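Local coordinates for archaeal Sm-like protein AF-Sm2 (Archaeoglobus fulgidus, PDB 1LJO) that probably binds RNA, working as a ring of six identical Sm-like subunits, at residues Met13-Ile18 with Val30-Val36; Asn41-Ala47 with Gly60-Gly66. All blocks are in the same frame, centred on the assembly; numbering follows the deposited sequence.

Contact 1 and contact 2 are two strand pairings in one strongly curved antiparallel sheet. They adjoin each other, because strand 28-36 of contact 1 is also the neighbour of strand 42-44 of contact 2. Contact 1 is partly buried: it sets the turn and strand that follow the N-terminal helix against strand 28-36, with Leu33 and Ile18 packed inward and Ile17 and the lysines toward the surface. Contact 2 is more buried and joins strand 42-44 to strand 62-64, whose far edge continues the sheet into a neighbouring subunit. Chemistry in contact 1 is backbone pairing and aliphatic packing, whereas contact 2 adds, at one end, an asparagine, arginine and glycine cluster.

Contact 1. Residues Met13-Ile18 with Val30-Val36; sequences MVGKII and VGKLEGV
Gly15 N donates to Leu33 O at 2.7 Å, an almost perfectly straight bond (179°), and Leu33 N returns to Lys16 O at 2.9 Å, so a type II turn from Met13 to Lys16 docks on the antiparallel strand before regular pairing begins. Ile17 then forms a non-hydrogen-bonded pair with Lys32, and Ile18 a hydrogen-bonded pair with Gly31 (Ile18 N to Gly31 O, 3.0 Å, with Gly31 N returning to Ile18 O). In the turn Gly15 has phi 88°, where a CB would be jammed against the preceding carbonyl oxygen. Leu33 buries more surface here than any other residue. Its CB touches Met13 O, while its CD2 branch meets Met13 CB at 3.8 Å and Val14 CG2 at 4.0 Å, the Val14 side chain standing about perpendicular to that of Leu33. The same CG2 methyl also reaches Val36 CG1. This is the start of the Sm fold, in which a short helix leads into a bent antiparallel sheet, and the paired strands 17-22 and 28-36 form its first hairpin. From the strand side, Ile18 holds its CG1 between the backbone N and carbonyl carbon (chi1 65°), which sends CD1 to 4.0 Å from Leu33 CB; Leu44 and Ile72 also touch this isoleucine. On the other face Ile17 sets CG2 against Val30 CG1 at 3.8 Å and brings CD1 against Lys32. The extended chain of Lys32 runs past Gly15, its CE 3.8 Å from Gly15 O. Outside the pair, Met3 of a neighbouring subunit packs on Val14, and Val63 of another on Met13.

Contact 2. Residues Asn41-Ala47 with Gly60-Gly66; sequences NLYLTNA and GEIVLRG. With ACY (acetic acid), chain E.
Asn41 OD1 is gripped from the opposing segment by Gly66 N, at 2.8 Å and nearly straight (170°), and more weakly by Arg65 NH1 at 3.0 Å. The Asn41 and Arg65 side chains lie side by side and point the same way, with amide and guanidinium planes 65° apart. The other end of the amide, ND2, is bonded to Asp37 OD2, so both ends of Asn41 are held and its flip is fixed. Beyond this cluster the strands pair antiparallel: Leu42 with Leu64 and Leu44 with Ile62 are hydrogen-bonded pairs, the shortest link being Leu64 N to Leu42 O at 2.7 Å. These four side chains share one face, where Leu44 CD1 and Leu64 CD1 meet at 4.0 Å. Past the corner in the chain, Ala47 CB still rests against Ile62 CD1. Tyr43 occupies the other face with Val63. With CG anti to the backbone N (chi1 170°), its ring brings CD1 edge-on to Ile62 O at 3.4 Å and its OH to 2.7 Å from Glu61 OE2. Met9 of a neighbouring subunit packs on Tyr43 and Glu61. At the far end Asn46 and Ala47 both face Gly60 in a G1 beta bulge, and an acetic acid molecule, probably from the crystallisation liquor, accepts a hydrogen bond from Glu61 N through its O at 2.7 Å. Weak bonds from Arg65 reach the Gly66 and Tyr39 carbonyls of a neighbouring subunit. Asn41 of the Sm1 motif meets Arg65 and Gly66 of Sm2, loops that in Sm and Lsm relatives line the ring's RNA-binding pocket, consistent with a similar site here.

Contact 1. Residues Met13-Ile18 with Val30-Val36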
ATOM      1  N   MET A  13     -11.866  12.470 -18.199  1.00 16.32           N
ATOM      2  CA  MET A  13     -11.761  11.249 -19.001  1.00 18.39           C
ATOM      3  C   MET A  13     -13.040  10.411 -18.968  1.00 16.18           C
ATOM      4  O   MET A  13     -13.145   9.404 -19.671  1.00 15.91           O
ATOM      5  CB  MET A  13     -10.594  10.387 -18.511  1.00 18.87           C
ATOM      6  CG  MET A  13      -9.209  10.933 -18.812  1.00 21.81           C
ATOM      7  SD  MET A  13      -7.910   9.854 -18.131  1.00 26.67           S
ATOM      8  CE  MET A  13      -7.231  10.906 -16.871  1.00 28.82           C
ATOM      9  N   VAL A  14     -14.007  10.817 -18.149  1.00 17.68           N
ATOM     10  CA  VAL A  14     -15.257  10.073 -18.049  1.00 16.93           C
ATOM     11  C   VAL A  14     -15.972  10.047 -19.394  1.00 17.33           C
ATOM     12  O   VAL A  14     -16.058  11.061 -20.086  1.00 15.19           O
ATOM     13  CB  VAL A  14     -16.197  10.685 -16.992  1.00 17.94           C
ATOM     14  CG1 VAL A  14     -17.583  10.067 -17.107  1.00 18.77           C
ATOM     15  CG2 VAL A  14     -15.632  10.445 -15.600  1.00 18.66           C
ATOM     16  N   GLY A  15     -16.487   8.882 -19.761  1.00 15.79           N
ATOM     17  CA  GLY A  15     -17.173   8.758 -21.034  1.00 16.38           C
ATOM     18  C   GLY A  15     -16.216   8.405 -22.160  1.00 16.56           C
ATOM     19  O   GLY A  15     -16.637   8.124 -23.276  1.00 17.25           O
ATOM     20  N   LYS A  16     -14.923   8.408 -21.868  1.00 16.77           N
ATOM     21  CA  LYS A  16     -13.922   8.091 -22.881  1.00 16.86           C
ATOM     22  C   LYS A  16     -13.137   6.834 -22.532  1.00 12.79           C
ATOM     23  O   LYS A  16     -13.213   6.340 -21.413  1.00 12.68           O
ATOM     24  CB  LYS A  16     -12.970   9.277 -23.060  1.00 21.71           C
ATOM     25  CG  LYS A  16     -13.706  10.574 -23.379  1.00 26.90           C
ATOM     26  CD  LYS A  16     -12.771  11.692 -23.808  1.00 32.02           C
ATOM     27  CE  LYS A  16     -13.570  12.925 -24.202  1.00 35.30           C
ATOM     28  NZ  LYS A  16     -12.710  14.012 -24.743  1.00 38.44           N
ATOM     29  N   ILE A  17     -12.386   6.329 -23.509  1.00 12.25           N
ATOM     30  CA  ILE A  17     -11.574   5.127 -23.348  1.00 12.39           C
ATOM     31  C   ILE A  17     -10.234   5.447 -22.696  1.00 11.21           C
ATOM     32  O   ILE A  17      -9.524   6.354 -23.131  1.00 11.91           O
ATOM     33  CB  ILE A  17     -11.265   4.467 -24.711  1.00 14.96           C
ATOM     34  CG1 ILE A  17     -12.560   4.227 -25.491  1.00 17.81           C
ATOM     35  CG2 ILE A  17     -10.498   3.163 -24.497  1.00 14.38           C
ATOM     36  CD1 ILE A  17     -13.565   3.364 -24.768  1.00 19.62           C
ATOM     37  N   ILE A  18      -9.886   4.690 -21.660  1.00  9.41           N
ATOM     38  CA  ILE A  18      -8.625   4.902 -20.965  1.00 11.75           C
ATOM     39  C   ILE A  18      -7.881   3.584 -20.797  1.00 13.26           C
ATOM     40  O   ILE A  18      -8.475   2.511 -20.909  1.00 12.21           O
ATOM     41  CB  ILE A  18      -8.848   5.522 -19.562  1.00 11.15           C
ATOM     42  CG1 ILE A  18      -9.610   4.542 -18.663  1.00 12.77           C
ATOM     43  CG2 ILE A  18      -9.647   6.818 -19.690  1.00 13.70           C
ATOM     44  CD1 ILE A  18      -9.680   4.974 -17.194  1.00  9.49           C
ATOM     45  N   VAL A  30      -8.110  -1.801 -20.379  1.00 11.03           N
ATOM     46  CA  VAL A  30      -8.561  -0.788 -21.317  1.00 13.27           C
ATOM     47  C   VAL A  30     -10.081  -0.848 -21.364  1.00 15.06           C
ATOM     48  O   VAL A  30     -10.658  -1.920 -21.558  1.00 13.80           O
ATOM     49  CB  VAL A  30      -8.013  -1.053 -22.733  1.00 17.35           C
ATOM     50  CG1 VAL A  30      -8.508   0.015 -23.690  1.00 15.22           C
ATOM     51  CG2 VAL A  30      -6.493  -1.100 -22.703  1.00 17.67           C
ATOM     52  N   GLY A  31     -10.729   0.298 -21.175  1.00 13.60           N
ATOM     53  CA  GLY A  31     -12.181   0.323 -21.209  1.00 12.93           C
ATOM     54  C   GLY A  31     -12.740   1.725 -21.104  1.00 12.34           C
ATOM     55  O   GLY A  31     -11.989   2.693 -21.007  1.00 13.21           O
ATOM     56  N   LYS A  32     -14.062   1.836 -21.129  1.00 13.56           N
ATOM     57  CA  LYS A  32     -14.711   3.134 -21.036  1.00 11.92           C
ATOM     58  C   LYS A  32     -14.854   3.525 -19.574  1.00 13.67           C
ATOM     59  O   LYS A  32     -15.386   2.757 -18.759  1.00  9.82           O
ATOM     60  CB  LYS A  32     -16.094   3.091 -21.693  1.00 13.57           C
ATOM     61  CG  LYS A  32     -16.836   4.432 -21.677  1.00 13.10           C
ATOM     62  CD  LYS A  32     -18.291   4.244 -22.086  1.00 16.44           C
ATOM     63  CE  LYS A  32     -19.070   5.544 -21.991  1.00 21.19           C
ATOM     64  NZ  LYS A  32     -20.546   5.310 -21.996  1.00 24.62           N
ATOM     65  N   LEU A  33     -14.375   4.720 -19.241  1.00 12.31           N
ATOM     66  CA  LEU A  33     -14.465   5.200 -17.871  1.00 12.95           C
ATOM     67  C   LEU A  33     -15.884   5.698 -17.626  1.00 14.89           C
ATOM     68  O   LEU A  33     -16.281   6.741 -18.141  1.00 13.36           O
ATOM     69  CB  LEU A  33     -13.460   6.334 -17.623  1.00 11.35           C
ATOM     70  CG  LEU A  33     -13.461   6.906 -16.197  1.00 10.95           C
ATOM     71  CD1 LEU A  33     -13.161   5.807 -15.195  1.00  7.68           C
ATOM     72  CD2 LEU A  33     -12.433   8.026 -16.094  1.00 10.06           C
ATOM     73  N   GLU A  34     -16.645   4.931 -16.850  1.00 14.72           N
ATOM     74  CA  GLU A  34     -18.028   5.276 -16.535  1.00 16.11           C
ATOM     75  C   GLU A  34     -18.160   6.023 -15.220  1.00 16.23           C
ATOM     76  O   GLU A  34     -19.157   6.704 -14.987  1.00 17.12           O
ATOM     77  CB  GLU A  34     -18.886   4.009 -16.490  1.00 20.73           C
ATOM     78  CG  GLU A  34     -19.335   3.539 -17.855  1.00 29.40           C
ATOM     79  CD  GLU A  34     -20.398   4.437 -18.448  1.00 33.30           C
ATOM     80  OE1 GLU A  34     -21.537   4.433 -17.935  1.00 35.00           O
ATOM     81  OE2 GLU A  34     -20.091   5.157 -19.419  1.00 38.23           O
ATOM     82  N   GLY A  35     -17.159   5.892 -14.358  1.00 14.92           N
ATOM     83  CA  GLY A  35     -17.213   6.575 -13.079  1.00 17.13           C
ATOM     84  C   GLY A  35     -15.896   6.564 -12.329  1.00 14.75           C
ATOM     85  O   GLY A  35     -15.084   5.653 -12.489  1.00 14.72           O
ATOM     86  N   VAL A  36     -15.691   7.587 -11.509  1.00 14.61           N
ATOM     87  CA  VAL A  36     -14.481   7.719 -10.713  1.00 14.03           C
ATOM     88  C   VAL A  36     -14.798   8.563  -9.476  1.00 16.53           C
ATOM     89  O   VAL A  36     -15.742   9.353  -9.493  1.00 17.71           O
ATOM     90  CB  VAL A  36     -13.349   8.404 -11.532  1.00 16.01           C
ATOM     91  CG1 VAL A  36     -13.827   9.751 -12.058  1.00 17.38           C
ATOM     92  CG2 VAL A  36     -12.106   8.583 -10.672  1.00 16.33           C
TER

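Contact 2. Residues Asn41-Ala47 with Gly60-Gly66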
ATOM      1  N   ASN A  41     -10.923   5.514  -7.405  1.00 14.05           N
ATOM      2  CA  ASN A  41     -11.460   4.184  -7.656  1.00 14.62           C
ATOM      3  C   ASN A  41     -12.005   4.390  -9.065  1.00 14.43           C
ATOM      4  O   ASN A  41     -12.445   5.490  -9.392  1.00 12.23           O
ATOM      5  CB  ASN A  41     -12.610   3.853  -6.705  1.00 11.91           C
ATOM      6  CG  ASN A  41     -12.137   3.619  -5.288  1.00 15.14           C
ATOM      7  OD1 ASN A  41     -11.165   2.898  -5.066  1.00 11.61           O
ATOM      8  ND2 ASN A  41     -12.822   4.225  -4.321  1.00 11.10           N
ATOM      9  N   LEU A  42     -11.967   3.361  -9.902  1.00 12.68           N
ATOM     10  CA  LEU A  42     -12.449   3.507 -11.267  1.00 14.27           C
ATOM     11  C   LEU A  42     -13.478   2.448 -11.639  1.00 14.90           C
ATOM     12  O   LEU A  42     -13.347   1.280 -11.274  1.00 14.11           O
ATOM     13  CB  LEU A  42     -11.277   3.411 -12.256  1.00 14.12           C
ATOM     14  CG  LEU A  42     -10.033   4.267 -12.007  1.00 15.28           C
ATOM     15  CD1 LEU A  42      -8.943   3.859 -12.989  1.00 14.57           C
ATOM     16  CD2 LEU A  42     -10.369   5.749 -12.147  1.00 15.18           C
ATOM     17  N   TYR A  43     -14.501   2.870 -12.373  1.00 14.49           N
ATOM     18  CA  TYR A  43     -15.521   1.954 -12.852  1.00 11.72           C
ATOM     19  C   TYR A  43     -15.474   2.002 -14.373  1.00 12.35           C
ATOM     20  O   TYR A  43     -15.807   3.017 -14.986  1.00 12.43           O
ATOM     21  CB  TYR A  43     -16.912   2.344 -12.338  1.00  8.99           C
ATOM     22  CG  TYR A  43     -18.050   1.576 -12.990  1.00 12.05           C
ATOM     23  CD1 TYR A  43     -17.902   0.238 -13.354  1.00 13.25           C
ATOM     24  CD2 TYR A  43     -19.277   2.189 -13.238  1.00 13.38           C
ATOM     25  CE1 TYR A  43     -18.941  -0.470 -13.952  1.00 17.56           C
ATOM     26  CE2 TYR A  43     -20.324   1.491 -13.834  1.00 15.44           C
ATOM     27  CZ  TYR A  43     -20.148   0.163 -14.192  1.00 17.83           C
ATOM     28  OH  TYR A  43     -21.166  -0.527 -14.810  1.00 17.24           O
ATOM     29  N   LEU A  44     -15.031   0.900 -14.967  1.00 11.88           N
ATOM     30  CA  LEU A  44     -14.923   0.789 -16.415  1.00 12.68           C
ATOM     31  C   LEU A  44     -15.976  -0.166 -16.952  1.00 10.41           C
ATOM     32  O   LEU A  44     -16.358  -1.120 -16.276  1.00 14.24           O
ATOM     33  CB  LEU A  44     -13.543   0.249 -16.811  1.00 14.22           C
ATOM     34  CG  LEU A  44     -12.294   1.002 -16.351  1.00 17.86           C
ATOM     35  CD1 LEU A  44     -11.056   0.337 -16.944  1.00 15.18           C
ATOM     36  CD2 LEU A  44     -12.381   2.449 -16.793  1.00 18.92           C
ATOM     37  N   THR A  45     -16.445   0.100 -18.163  1.00  9.36           N
ATOM     38  CA  THR A  45     -17.418  -0.766 -18.810  1.00  9.49           C
ATOM     39  C   THR A  45     -16.802  -1.159 -20.144  1.00 12.47           C
ATOM     40  O   THR A  45     -15.905  -0.469 -20.635  1.00 13.56           O
ATOM     41  CB  THR A  45     -18.759  -0.051 -19.064  1.00 10.31           C
ATOM     42  OG1 THR A  45     -18.532   1.134 -19.834  1.00 13.74           O
ATOM     43  CG2 THR A  45     -19.433   0.317 -17.730  1.00 12.90           C
ATOM     44  N   ASN A  46     -17.265  -2.270 -20.712  1.00 11.09           N
ATOM     45  CA  ASN A  46     -16.753  -2.750 -21.990  1.00 11.16           C
ATOM     46  C   ASN A  46     -15.230  -2.907 -21.909  1.00 12.84           C
ATOM     47  O   ASN A  46     -14.520  -2.732 -22.899  1.00 14.48           O
ATOM     48  CB  ASN A  46     -17.129  -1.747 -23.084  1.00 12.47           C
ATOM     49  CG  ASN A  46     -18.602  -1.367 -23.034  1.00 13.81           C
ATOM     50  OD1 ASN A  46     -19.468  -2.169 -23.362  1.00 12.92           O
ATOM     51  ND2 ASN A  46     -18.890  -0.143 -22.594  1.00 15.15           N
ATOM     52  N   ALA A  47     -14.744  -3.262 -20.726  1.00 12.36           N
ATOM     53  CA  ALA A  47     -13.314  -3.404 -20.489  1.00 11.04           C
ATOM     54  C   ALA A  47     -12.675  -4.683 -21.007  1.00 13.51           C
ATOM     55  O   ALA A  47     -13.336  -5.705 -21.195  1.00 14.67           O
ATOM     56  CB  ALA A  47     -13.029  -3.265 -19.008  1.00 13.09           C
ATOM     57  N   GLY A  60     -15.621  -6.765 -19.603  1.00 13.34           N
ATOM     58  CA  GLY A  60     -16.922  -6.140 -19.454  1.00 14.81           C
ATOM     59  C   GLY A  60     -16.884  -5.099 -18.350  1.00 12.11           C
ATOM     60  O   GLY A  60     -16.041  -4.203 -18.367  1.00 13.49           O
ATOM     61  N   GLU A  61     -17.783  -5.219 -17.383  1.00 11.35           N
ATOM     62  CA  GLU A  61     -17.837  -4.272 -16.273  1.00 14.34           C
ATOM     63  C   GLU A  61     -16.854  -4.630 -15.160  1.00 12.24           C
ATOM     64  O   GLU A  61     -16.852  -5.757 -14.671  1.00 10.89           O
ATOM     65  CB  GLU A  61     -19.243  -4.232 -15.669  1.00 16.30           C
ATOM     66  CG  GLU A  61     -20.352  -3.868 -16.632  1.00 17.55           C
ATOM     67  CD  GLU A  61     -21.683  -3.701 -15.923  1.00 22.60           C
ATOM     68  OE1 GLU A  61     -22.091  -4.626 -15.191  1.00 20.88           O
ATOM     69  OE2 GLU A  61     -22.324  -2.646 -16.099  1.00 25.49           O
ATOM     70  N   ILE A  62     -16.021  -3.677 -14.755  1.00 11.62           N
ATOM     71  CA  ILE A  62     -15.076  -3.929 -13.665  1.00 11.62           C
ATOM     72  C   ILE A  62     -14.854  -2.676 -12.834  1.00 12.85           C
ATOM     73  O   ILE A  62     -14.975  -1.562 -13.331  1.00 11.49           O
ATOM     74  CB  ILE A  62     -13.684  -4.391 -14.166  1.00 11.98           C
ATOM     75  CG1 ILE A  62     -13.096  -3.339 -15.109  1.00 15.00           C
ATOM     76  CG2 ILE A  62     -13.785  -5.749 -14.857  1.00 15.73           C
ATOM     77  CD1 ILE A  62     -11.661  -3.626 -15.522  1.00 15.99           C
ATOM     78  N   VAL A  63     -14.521  -2.872 -11.566  1.00 12.59           N
ATOM     79  CA  VAL A  63     -14.241  -1.766 -10.665  1.00 12.70           C
ATOM     80  C   VAL A  63     -12.794  -1.911 -10.207  1.00 12.11           C
ATOM     81  O   VAL A  63     -12.401  -2.962  -9.692  1.00 12.86           O
ATOM     82  CB  VAL A  63     -15.173  -1.794  -9.436  1.00 13.16           C
ATOM     83  CG1 VAL A  63     -14.698  -0.791  -8.397  1.00 12.01           C
ATOM     84  CG2 VAL A  63     -16.608  -1.491  -9.869  1.00 11.50           C
ATOM     85  N   LEU A  64     -12.002  -0.862 -10.408  1.00 11.28           N
ATOM     86  CA  LEU A  64     -10.594  -0.880 -10.015  1.00 10.77           C
ATOM     87  C   LEU A  64     -10.395  -0.090  -8.719  1.00 13.62           C
ATOM     88  O   LEU A  64     -10.897   1.027  -8.580  1.00 14.37           O
ATOM     89  CB  LEU A  64      -9.731  -0.290 -11.136  1.00 13.71           C
ATOM     90  CG  LEU A  64      -9.898  -0.959 -12.513  1.00 15.56           C
ATOM     91  CD1 LEU A  64      -8.984  -0.293 -13.543  1.00 14.13           C
ATOM     92  CD2 LEU A  64      -9.579  -2.438 -12.402  1.00 15.63           C
ATOM     93  N   ARG A  65      -9.671  -0.679  -7.770  1.00 12.50           N
ATOM     94  CA  ARG A  65      -9.416  -0.027  -6.489  1.00 12.04           C
ATOM     95  C   ARG A  65      -8.381   1.083  -6.665  1.00 12.71           C
ATOM     96  O   ARG A  65      -7.271   0.837  -7.123  1.00  9.50           O
ATOM     97  CB  ARG A  65      -8.913  -1.050  -5.471  1.00 11.52           C
ATOM     98  CG  ARG A  65      -8.731  -0.508  -4.071  1.00 15.06           C
ATOM     99  CD  ARG A  65     -10.070  -0.127  -3.457  1.00 16.75           C
ATOM    100  NE  ARG A  65      -9.925   0.303  -2.070  1.00 21.45           N
ATOM    101  CZ  ARG A  65      -9.637   1.543  -1.693  1.00 24.46           C
ATOM    102  NH1 ARG A  65      -9.461   2.493  -2.604  1.00 27.58           N
ATOM    103  NH2 ARG A  65      -9.529   1.832  -0.401  1.00 24.35           N
ATOM    104  N   GLY A  66      -8.759   2.298  -6.283  1.00  9.02           N
ATOM    105  CA  GLY A  66      -7.881   3.448  -6.424  1.00  9.34           C
ATOM    106  C   GLY A  66      -6.461   3.371  -5.885  1.00 11.68           C
ATOM    107  O   GLY A  66      -5.521   3.789  -6.566  1.00 13.98           O
TER
HETATM  108  C   ACY E 203     -20.760  -7.667 -17.483  1.00 30.72           C
HETATM  109  O   ACY E 203     -19.840  -6.845 -17.902  1.00 27.32           O
HETATM  110  OXT ACY E 203     -20.674  -8.506 -16.516  1.00 34.61           O
HETATM  111  CH3 ACY E 203     -22.053  -7.573 -18.273  1.00 26.21           C